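Local coordinates for sugar ABC transporter, periplasmic sugar-binding protein (Caulobacter crescentus, PDB 4IRX) that binds myo-inositol in the periplasm and probably hands it to an ABC transporter for uptake into the cell, at residues A[130-135]-A[194-199]; A[24-29]-A[253-258]; A[182-187]-A[210-215]. All coordinates share one frame; numbering follows the deposited sequence.

Overall arrangement
The chain folds into two lobes, as in other type I periplasmic binding proteins, with myo-inositol bound between them. Interactions 1 and 3 belong to the lobe with the all-parallel sheet. Interaction 2 belongs to the other lobe, and its centre is 33 Å from that of interaction 1 and 32 Å from that of interaction 3. Interactions 1 and 3 share one core, their centres 14 Å apart: Val-135 CG2 packs on Ile-186 CG2 at 3.8 Å, and Pro-195 and Ile-198 also reach the helices. Interaction 2 lies close to the ligand, the Gln-254 side chain about 6 Å away. In interaction 1 the side chain of Leu-199 is about 13 Å from the bound myo-inositol.

Interaction 1. Residues A[130-135]-A[194-199]; sequences AGARVV and PPDVIL
Val-134 and Val-135 pair with Val-197 and Ile-198 as neighbouring strands of the parallel sheet in one lobe of the binding protein. The strand segments diverge by 33°. The pairing starts at a doubly accepting carbonyl: Arg-133 O takes Val-197 N at 3.2 Å and Asp-196 N at 2.8 Å. From Val-135 on the parallel ladder is plain: Val-135 N donates to Val-197 O at 2.9 Å, and Leu-199 N donates to Val-135 O at 2.8 Å.

Asp-196 also answers with its side chain. Its OD2 takes Arg-133 N at 2.9 Å through the anti lone pair, and the bond is nearly straight (174°). CG sits beside the backbone N of Asp-196 (chi1 -66°), which turns the carboxylate toward strand 132-138. With an alanine here, Arg-133 N is likely to lose this acceptor, and the 194-196 loop would be tied less firmly to the strand. The carboxylate does not bridge the guanidinium of Arg-133, whose NE makes a weak hydrogen bond to Thr-193 O.

Apolar side chains fill both faces. Val-135 CG2 rests on Pro-195 CB at 3.8 Å, and CG1 lies beside Ile-198 CG2. On the other face, Val-134 CG1 meets Leu-199 CG at 4.0 Å.

Helix 113-127 lies against the face of Val-134 and Val-197, through Val-124. Helix 176-189 lies against the face of Val-135 and Ile-198. Strand 164-171 bonds to the far edge of strand 132-138, at Ala-132 and Val-134.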
loop_
_atom_site.group_PDB
_atom_site.type_symbol
_atom_site.label_atom_id
_atom_site.label_comp_id
_atom_site.label_asym_id
_atom_site.label_seq_id
_atom_site.Cartn_x
_atom_site.Cartn_y
_atom_site.Cartn_z
ATOM N N ALA A 130 7.312 23.110 17.731
ATOM C CA ALA A 130 7.435 24.493 17.260
ATOM C C ALA A 130 7.331 24.609 15.732
ATOM O O ALA A 130 7.520 25.695 15.162
ATOM C CB ALA A 130 8.755 25.113 17.738
ATOM N N GLY A 131 7.077 23.497 15.065
ATOM C CA GLY A 131 6.967 23.500 13.615
ATOM C C GLY A 131 8.079 22.704 12.947
ATOM O O GLY A 131 9.063 22.320 13.578
ATOM N N ALA A 132 7.912 22.447 11.654
ATOM C CA ALA A 132 8.870 21.650 10.896
ATOM C C ALA A 132 8.661 21.861 9.433
ATOM O O ALA A 132 7.567 22.236 9.003
ATOM C CB ALA A 132 8.720 20.205 11.214
ATOM N N ARG A 133 9.722 21.622 8.668
ATOM C CA ARG A 133 9.659 21.614 7.201
ATOM C C ARG A 133 9.577 20.174 6.727
ATOM O O ARG A 133 10.466 19.368 7.049
ATOM C CB ARG A 133 10.913 22.269 6.613
ATOM C CG ARG A 133 10.985 23.738 6.891
ATOM C CD ARG A 133 12.353 24.326 6.554
ATOM N NE ARG A 133 12.687 24.126 5.151
ATOM C CZ ARG A 133 12.257 24.925 4.179
ATOM N NH1 ARG A 133 11.495 25.971 4.478
ATOM N NH2 ARG A 133 12.595 24.693 2.916
ATOM N N VAL A 134 8.500 19.841 5.999
ATOM C CA VAL A 134 8.161 18.480 5.630
ATOM C C VAL A 134 8.111 18.303 4.114
ATOM O O VAL A 134 7.536 19.124 3.394
ATOM C CB VAL A 134 6.763 18.094 6.233
ATOM C CG1 VAL A 134 6.374 16.656 5.893
ATOM C CG2 VAL A 134 6.750 18.311 7.745
ATOM N N VAL A 135 8.706 17.212 3.641
ATOM C CA VAL A 135 8.582 16.778 2.249
ATOM C C VAL A 135 7.707 15.540 2.234
ATOM O O VAL A 135 7.878 14.654 3.071
ATOM C CB VAL A 135 9.984 16.442 1.667
ATOM C CG1 VAL A 135 9.875 15.772 0.281
ATOM C CG2 VAL A 135 10.786 17.711 1.547
ATOM N N PRO A 194 17.429 22.585 4.422
ATOM C CA PRO A 194 16.956 21.211 4.249
ATOM C C PRO A 194 15.731 20.892 5.090
ATOM O O PRO A 194 15.483 21.542 6.120
ATOM C CB PRO A 194 18.152 20.347 4.681
ATOM C CG PRO A 194 19.066 21.245 5.397
ATOM C CD PRO A 194 18.825 22.629 4.887
ATOM N N PRO A 195 14.925 19.931 4.634
ATOM C CA PRO A 195 13.721 19.590 5.385
ATOM C C PRO A 195 14.076 18.901 6.687
ATOM O O PRO A 195 15.141 18.274 6.848
ATOM C CB PRO A 195 12.995 18.604 4.460
ATOM C CG PRO A 195 14.134 17.942 3.689
ATOM C CD PRO A 195 15.144 19.037 3.475
ATOM N N ASP A 196 13.156 18.988 7.629
ATOM C CA ASP A 196 13.281 18.235 8.861
ATOM C C ASP A 196 12.855 16.783 8.708
ATOM O O ASP A 196 13.410 15.887 9.319
ATOM C CB ASP A 196 12.405 18.880 9.946
ATOM C CG ASP A 196 12.894 20.242 10.330
ATOM O OD1 ASP A 196 13.981 20.284 10.942
ATOM O OD2 ASP A 196 12.231 21.269 10.020
ATOM N N VAL A 197 11.825 16.560 7.901
ATOM C CA VAL A 197 11.198 15.257 7.790
ATOM C C VAL A 197 10.834 15.003 6.340
ATOM O O VAL A 197 10.340 15.894 5.656
ATOM C CB VAL A 197 9.903 15.171 8.633
ATOM C CG1 VAL A 197 9.178 13.793 8.452
ATOM C CG2 VAL A 197 10.193 15.472 10.093
ATOM N N ILE A 198 11.140 13.795 5.877
ATOM C CA ILE A 198 10.660 13.298 4.589
ATOM C C ILE A 198 9.691 12.151 4.912
ATOM O O ILE A 198 10.091 11.070 5.382
ATOM C CB ILE A 198 11.827 12.788 3.709
ATOM C CG1 ILE A 198 12.891 13.869 3.585
ATOM C CG2 ILE A 198 11.316 12.453 2.329
ATOM C CD1 ILE A 198 14.130 13.452 2.806
ATOM N N LEU A 199 8.415 12.392 4.651
ATOM C CA LEU A 199 7.379 11.380 4.836
ATOM C C LEU A 199 7.191 10.630 3.530
ATOM O O LEU A 199 6.770 11.213 2.523
ATOM C CB LEU A 199 6.046 12.036 5.243
ATOM C CG LEU A 199 5.936 12.758 6.587
ATOM C CD1 LEU A 199 4.513 13.221 6.853
ATOM C CD2 LEU A 199 6.390 11.847 7.730
#

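Interaction 2. Residues A[24-29]-A[253-258]; sequences VAMRRE and LQIRTA
Met-26, Glu-29 and Ile-255 carry most of this helix-to-helix contact. Helix segments 24-29 and 253-258 run in roughly the same direction, at 43°, with their axes 9.0 Å apart. Met-26 is selenomethionine, introduced by labelling. Its CG stands anti to the backbone N (chi1 -177°), and the chain stays extended as far as SE before bending. This lays the side chain across Ile-255. Met-26 CG meets Ile-255 CB at 3.6 Å, and SE lies 4.0 Å from the same CB. Beyond it, the methyl CE of Met-26 comes to 4.1 Å from Gln-254 OE1. That is contact, not a hydrogen bond; the amide NE2 of Gln-254 bonds instead to Gln-249 O.

Ile-255 points at the opposite helix. Its CG2 branch does much of the touching, 3.7 Å from Met-26 CG and 4.1 Å from Glu-29 CB. It therefore bridges one turn of helix 21-37, and it also touches Leu-30.

Glu-29 closes the polar side. Its chain folds at chi2, and OE1 forms a salt bridge to Arg-256 NH2 at 2.7 Å. The arginine reaches over with its chain extended from CG to NE. NH2 meets OE1 nearly end-on to its C-O bond, and OE1 sits about 15° out of the guanidinium plane. Glu-29 O lies over the centre of one face of the Arg-256 guanidinium, 3.9 Å above it. NH1 of Arg-256 has salt bridges to Asp-32 and Glu-33 further along helix 21-37, so the cation is held by three acidic residues.

Pocket residues mark both helix starts. Gln-20 just precedes helix 21-37, and Phe-22 is in its first turn; Gln-249 just precedes helix 251-268. Helices flanking the sheet of an alpha/beta lobe, their N-terminal ends at the ligand-binding cleft, fit the type I periplasmic binding protein fold.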
loop_
_atom_site.group_PDB
_atom_site.type_symbol
_atom_site.label_atom_id
_atom_site.label_comp_id
_atom_site.label_asym_id
_atom_site.label_seq_id
_atom_site.Cartn_x
_atom_site.Cartn_y
_atom_site.Cartn_z
ATOM N N VAL A 24 5.017 -8.666 -3.514
ATOM C CA VAL A 24 5.708 -9.953 -3.532
ATOM C C VAL A 24 5.495 -10.636 -2.181
ATOM O O VAL A 24 5.146 -11.824 -2.111
ATOM C CB VAL A 24 7.213 -9.774 -3.826
ATOM C CG1 VAL A 24 7.947 -11.089 -3.676
ATOM C CG2 VAL A 24 7.416 -9.221 -5.245
ATOM N N ALA A 25 5.673 -9.891 -1.098
ATOM C CA ALA A 25 5.491 -10.465 0.232
ATOM C C ALA A 25 4.036 -10.868 0.466
ATOM O O ALA A 25 3.764 -11.922 1.041
ATOM C CB ALA A 25 5.981 -9.508 1.308
HETATM N N MSE A 26 3.098 -10.022 0.016
HETATM C CA MSE A 26 1.676 -10.334 0.145
HETATM C C MSE A 26 1.334 -11.627 -0.589
HETATM O O MSE A 26 0.607 -12.459 -0.071
HETATM C CB MSE A 26 0.803 -9.177 -0.374
HETATM C CG MSE A 26 -0.723 -9.419 -0.205
HETATM SE SE MSE A 26 -1.905 -7.983 -0.735
HETATM C CE MSE A 26 -1.733 -6.799 0.774
ATOM N N ARG A 27 1.895 -11.808 -1.789
ATOM C CA ARG A 27 1.651 -13.024 -2.557
ATOM C C ARG A 27 2.096 -14.277 -1.826
ATOM O O ARG A 27 1.442 -15.321 -1.897
ATOM C CB ARG A 27 2.316 -12.945 -3.928
ATOM C CG ARG A 27 2.023 -14.134 -4.804
ATOM C CD ARG A 27 2.842 -14.079 -6.082
ATOM N NE ARG A 27 2.593 -15.281 -6.870
ATOM C CZ ARG A 27 2.851 -15.373 -8.166
ATOM N NH1 ARG A 27 3.384 -14.343 -8.803
ATOM N NH2 ARG A 27 2.577 -16.500 -8.816
ATOM N N ARG A 28 3.189 -14.190 -1.092
ATOM C CA ARG A 28 3.610 -15.346 -0.293
ATOM C C ARG A 28 2.576 -15.759 0.751
ATOM O O ARG A 28 2.342 -16.951 0.961
ATOM C CB ARG A 28 4.970 -15.114 0.381
ATOM C CG ARG A 28 6.103 -14.982 -0.604
ATOM C CD ARG A 28 7.467 -15.021 0.093
ATOM N NE ARG A 28 7.791 -13.774 0.779
ATOM C CZ ARG A 28 8.622 -12.848 0.302
ATOM N NH1 ARG A 28 9.223 -13.021 -0.868
ATOM N NH2 ARG A 28 8.855 -11.747 0.999
ATOM N N GLU A 29 1.970 -14.772 1.415
ATOM C CA GLU A 29 0.971 -15.096 2.430
ATOM C C GLU A 29 -0.271 -15.646 1.751
ATOM O O GLU A 29 -0.926 -16.544 2.274
ATOM C CB GLU A 29 0.630 -13.872 3.281
ATOM C CG GLU A 29 1.844 -13.149 3.883
ATOM C CD GLU A 29 2.705 -14.004 4.821
ATOM O OE1 GLU A 29 2.198 -14.858 5.573
ATOM O OE2 GLU A 29 3.933 -13.779 4.843
ATOM N N LEU A 253 -2.638 -10.312 6.896
ATOM C CA LEU A 253 -4.021 -10.400 7.347
ATOM C C LEU A 253 -5.012 -9.866 6.292
ATOM O O LEU A 253 -6.096 -10.432 6.115
ATOM C CB LEU A 253 -4.179 -9.668 8.684
ATOM C CG LEU A 253 -5.530 -9.860 9.351
ATOM C CD1 LEU A 253 -5.818 -11.337 9.459
ATOM C CD2 LEU A 253 -5.530 -9.189 10.730
ATOM N N GLN A 254 -4.651 -8.798 5.583
ATOM C CA GLN A 254 -5.528 -8.312 4.505
ATOM C C GLN A 254 -5.817 -9.387 3.482
ATOM O O GLN A 254 -6.975 -9.661 3.170
ATOM C CB GLN A 254 -4.891 -7.117 3.776
ATOM C CG GLN A 254 -4.749 -5.849 4.631
ATOM C CD GLN A 254 -4.158 -4.696 3.844
ATOM O OE1 GLN A 254 -4.540 -4.435 2.690
ATOM N NE2 GLN A 254 -3.167 -4.018 4.444
ATOM N N ILE A 255 -4.759 -9.995 2.958
ATOM C CA ILE A 255 -4.930 -10.942 1.865
ATOM C C ILE A 255 -5.570 -12.220 2.341
ATOM O O ILE A 255 -6.423 -12.759 1.660
ATOM C CB ILE A 255 -3.628 -11.142 1.045
ATOM C CG1 ILE A 255 -3.892 -11.874 -0.266
ATOM C CG2 ILE A 255 -2.621 -11.917 1.835
ATOM C CD1 ILE A 255 -4.868 -11.166 -1.204
ATOM N N ARG A 256 -5.225 -12.658 3.555
ATOM C CA ARG A 256 -5.828 -13.860 4.111
ATOM C C ARG A 256 -7.318 -13.653 4.344
ATOM O O ARG A 256 -8.103 -14.546 4.065
ATOM C CB ARG A 256 -5.119 -14.283 5.389
ATOM C CG ARG A 256 -3.647 -14.684 5.179
ATOM C CD ARG A 256 -3.007 -14.984 6.497
ATOM N NE ARG A 256 -1.567 -15.251 6.381
ATOM C CZ ARG A 256 -1.064 -16.460 6.188
ATOM N NH1 ARG A 256 -1.871 -17.521 6.064
ATOM N NH2 ARG A 256 0.253 -16.615 6.109
ATOM N N THR A 257 -7.693 -12.455 4.800
ATOM C CA THR A 257 -9.099 -12.160 5.043
ATOM C C THR A 257 -9.882 -12.130 3.747
ATOM O O THR A 257 -10.998 -12.675 3.682
ATOM C CB THR A 257 -9.249 -10.843 5.808
ATOM O OG1 THR A 257 -8.578 -10.945 7.077
ATOM C CG2 THR A 257 -10.697 -10.481 6.009
ATOM N N ALA A 258 -9.320 -11.512 2.712
ATOM C CA ALA A 258 -10.007 -11.532 1.415
ATOM C C ALA A 258 -10.209 -12.956 0.888
ATOM O O ALA A 258 -11.289 -13.286 0.389
ATOM C CB ALA A 258 -9.254 -10.677 0.388
#

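Interaction 3. Residues A[182-187]-A[210-215]; sequences VTQNIL and LEAVRA
Ala-212 presses its methyl group into helix 176-189, between Thr-183 and Gln-184. The helix segments cross at 44°, with their axes 8.6 Å apart. Ala-212 CB touches Thr-183 CG2 at 3.6 Å and Gln-184 CG also at 3.6 Å. Thr-183 has OG1 at chi1 -57°, which sets its methyl CG2 anti to the backbone N and facing Ala-212, while OG1 bonds to Ala-179 O. The backbone of Ala-212 takes part too: its carbonyl O accepts from a water at 2.9 Å, and the same water accepts from Gln-184 NE2 at 3.1 Å. This is the polar link between the segments, which share no direct hydrogen bond.

Next, Val-213 adds its CG2 branch, 4.2 Å from Leu-187 CD1. Leu-187 CD1 also lies 3.7 Å from Ala-212 O, so it spans both residues.

A turn after Ala-212, Ala-215 ends the helix with its CB 3.6 Å from Gln-184 NE2. The glutamine chain is extended beyond CG; its amide nitrogen contacts this methyl and gives its hydrogen bond to the water beside it.

Leu-180, one turn before Thr-183, also touches Ala-212. The pair packs against one face of the parallel sheet, as flanking helices of an alpha/beta lobe: Ile-186 and Thr-183 pack on strand 132-138, and Leu-187 touches Pro-195 in the loop leading to strand 197-200, which joins the two helices.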
loop_
_atom_site.group_PDB
_atom_site.type_symbol
_atom_site.label_atom_id
_atom_site.label_comp_id
_atom_site.label_asym_id
_atom_site.label_seq_id
_atom_site.Cartn_x
_atom_site.Cartn_y
_atom_site.Cartn_z
ATOM N N VAL A 182 14.011 11.740 -7.313
ATOM C CA VAL A 182 13.022 12.746 -6.927
ATOM C C VAL A 182 13.454 13.421 -5.618
ATOM O O VAL A 182 13.416 14.642 -5.493
ATOM C CB VAL A 182 11.615 12.122 -6.775
ATOM C CG1 VAL A 182 10.663 13.076 -6.037
ATOM C CG2 VAL A 182 11.068 11.754 -8.141
ATOM N N THR A 183 13.880 12.629 -4.639
ATOM C CA THR A 183 14.334 13.170 -3.360
ATOM C C THR A 183 15.607 14.006 -3.509
ATOM O O THR A 183 15.712 15.094 -2.946
ATOM C CB THR A 183 14.498 12.063 -2.289
ATOM O OG1 THR A 183 13.247 11.371 -2.154
ATOM C CG2 THR A 183 14.866 12.663 -0.926
ATOM N N GLN A 184 16.535 13.529 -4.340
ATOM C CA GLN A 184 17.747 14.306 -4.588
ATOM C C GLN A 184 17.441 15.690 -5.124
ATOM O O GLN A 184 17.991 16.689 -4.648
ATOM C CB GLN A 184 18.674 13.580 -5.561
ATOM C CG GLN A 184 19.396 12.402 -4.907
ATOM C CD GLN A 184 20.390 11.754 -5.835
ATOM O OE1 GLN A 184 20.030 11.338 -6.950
ATOM N NE2 GLN A 184 21.650 11.673 -5.399
ATOM N N ASN A 185 16.533 15.762 -6.097
ATOM C CA ASN A 185 16.218 17.026 -6.720
ATOM C C ASN A 185 15.513 17.965 -5.728
ATOM O O ASN A 185 15.766 19.178 -5.722
ATOM C CB ASN A 185 15.393 16.784 -7.971
ATOM C CG ASN A 185 16.234 16.326 -9.133
ATOM O OD1 ASN A 185 17.459 16.473 -9.116
ATOM N ND2 ASN A 185 15.592 15.747 -10.145
ATOM N N ILE A 186 14.654 17.399 -4.875
ATOM C CA ILE A 186 14.000 18.187 -3.843
ATOM C C ILE A 186 15.038 18.728 -2.872
ATOM O O ILE A 186 15.013 19.923 -2.523
ATOM C CB ILE A 186 12.950 17.357 -3.104
ATOM C CG1 ILE A 186 11.786 17.047 -4.051
ATOM C CG2 ILE A 186 12.488 18.109 -1.856
ATOM C CD1 ILE A 186 10.779 16.057 -3.454
ATOM N N LEU A 187 15.976 17.875 -2.465
ATOM C CA LEU A 187 17.035 18.335 -1.545
ATOM C C LEU A 187 17.868 19.444 -2.165
ATOM O O LEU A 187 18.189 20.417 -1.499
ATOM C CB LEU A 187 17.904 17.166 -1.068
ATOM C CG LEU A 187 17.166 16.124 -0.226
ATOM C CD1 LEU A 187 18.104 14.946 -0.000
ATOM C CD2 LEU A 187 16.747 16.736 1.127
ATOM N N LEU A 210 16.257 7.725 1.977
ATOM C CA LEU A 210 17.415 7.616 2.893
ATOM C C LEU A 210 18.730 7.726 2.121
ATOM O O LEU A 210 19.685 8.391 2.577
ATOM C CB LEU A 210 17.400 6.306 3.691
ATOM C CG LEU A 210 16.486 6.090 4.908
ATOM C CD1 LEU A 210 16.601 4.651 5.356
ATOM C CD2 LEU A 210 16.898 7.007 6.055
ATOM N N GLU A 211 18.783 7.057 0.967
ATOM C CA GLU A 211 19.990 7.103 0.141
ATOM C C GLU A 211 20.237 8.502 -0.389
ATOM O O GLU A 211 21.379 8.955 -0.379
ATOM C CB GLU A 211 19.917 6.069 -0.982
ATOM C CG GLU A 211 19.965 4.667 -0.416
ATOM C CD GLU A 211 19.585 3.612 -1.383
ATOM O OE1 GLU A 211 19.039 3.905 -2.460
ATOM O OE2 GLU A 211 19.846 2.427 -1.079
ATOM N N ALA A 212 19.185 9.198 -0.821
ATOM C CA ALA A 212 19.348 10.585 -1.267
ATOM C C ALA A 212 19.898 11.483 -0.152
ATOM O O ALA A 212 20.768 12.338 -0.397
ATOM C CB ALA A 212 18.019 11.122 -1.800
ATOM N N VAL A 213 19.413 11.285 1.067
ATOM C CA VAL A 213 19.911 12.031 2.210
ATOM C C VAL A 213 21.400 11.778 2.435
ATOM O O VAL A 213 22.160 12.736 2.613
ATOM C CB VAL A 213 19.079 11.724 3.449
ATOM C CG1 VAL A 213 19.784 12.240 4.708
ATOM C CG2 VAL A 213 17.693 12.317 3.264
ATOM N N ARG A 214 21.823 10.515 2.342
ATOM C CA ARG A 214 23.250 10.182 2.440
ATOM C C ARG A 214 24.053 10.726 1.272
ATOM O O ARG A 214 25.141 11.282 1.479
ATOM C CB ARG A 214 23.450 8.678 2.521
ATOM C CG ARG A 214 22.873 8.059 3.765
ATOM C CD ARG A 214 23.627 6.781 4.092
ATOM N NE ARG A 214 23.534 5.834 2.985
ATOM C CZ ARG A 214 22.555 4.950 2.854
ATOM N NH1 ARG A 214 21.598 4.900 3.767
ATOM N NH2 ARG A 214 22.531 4.119 1.819
ATOM N N ALA A 215 23.523 10.578 0.054
ATOM C CA ALA A 215 24.227 11.079 -1.129
ATOM C C ALA A 215 24.438 12.587 -1.057
ATOM O O ALA A 215 25.384 13.115 -1.651
ATOM C CB ALA A 215 23.465 10.726 -2.400
HETATM O O HOH W 1 21.613 13.506 -2.960
#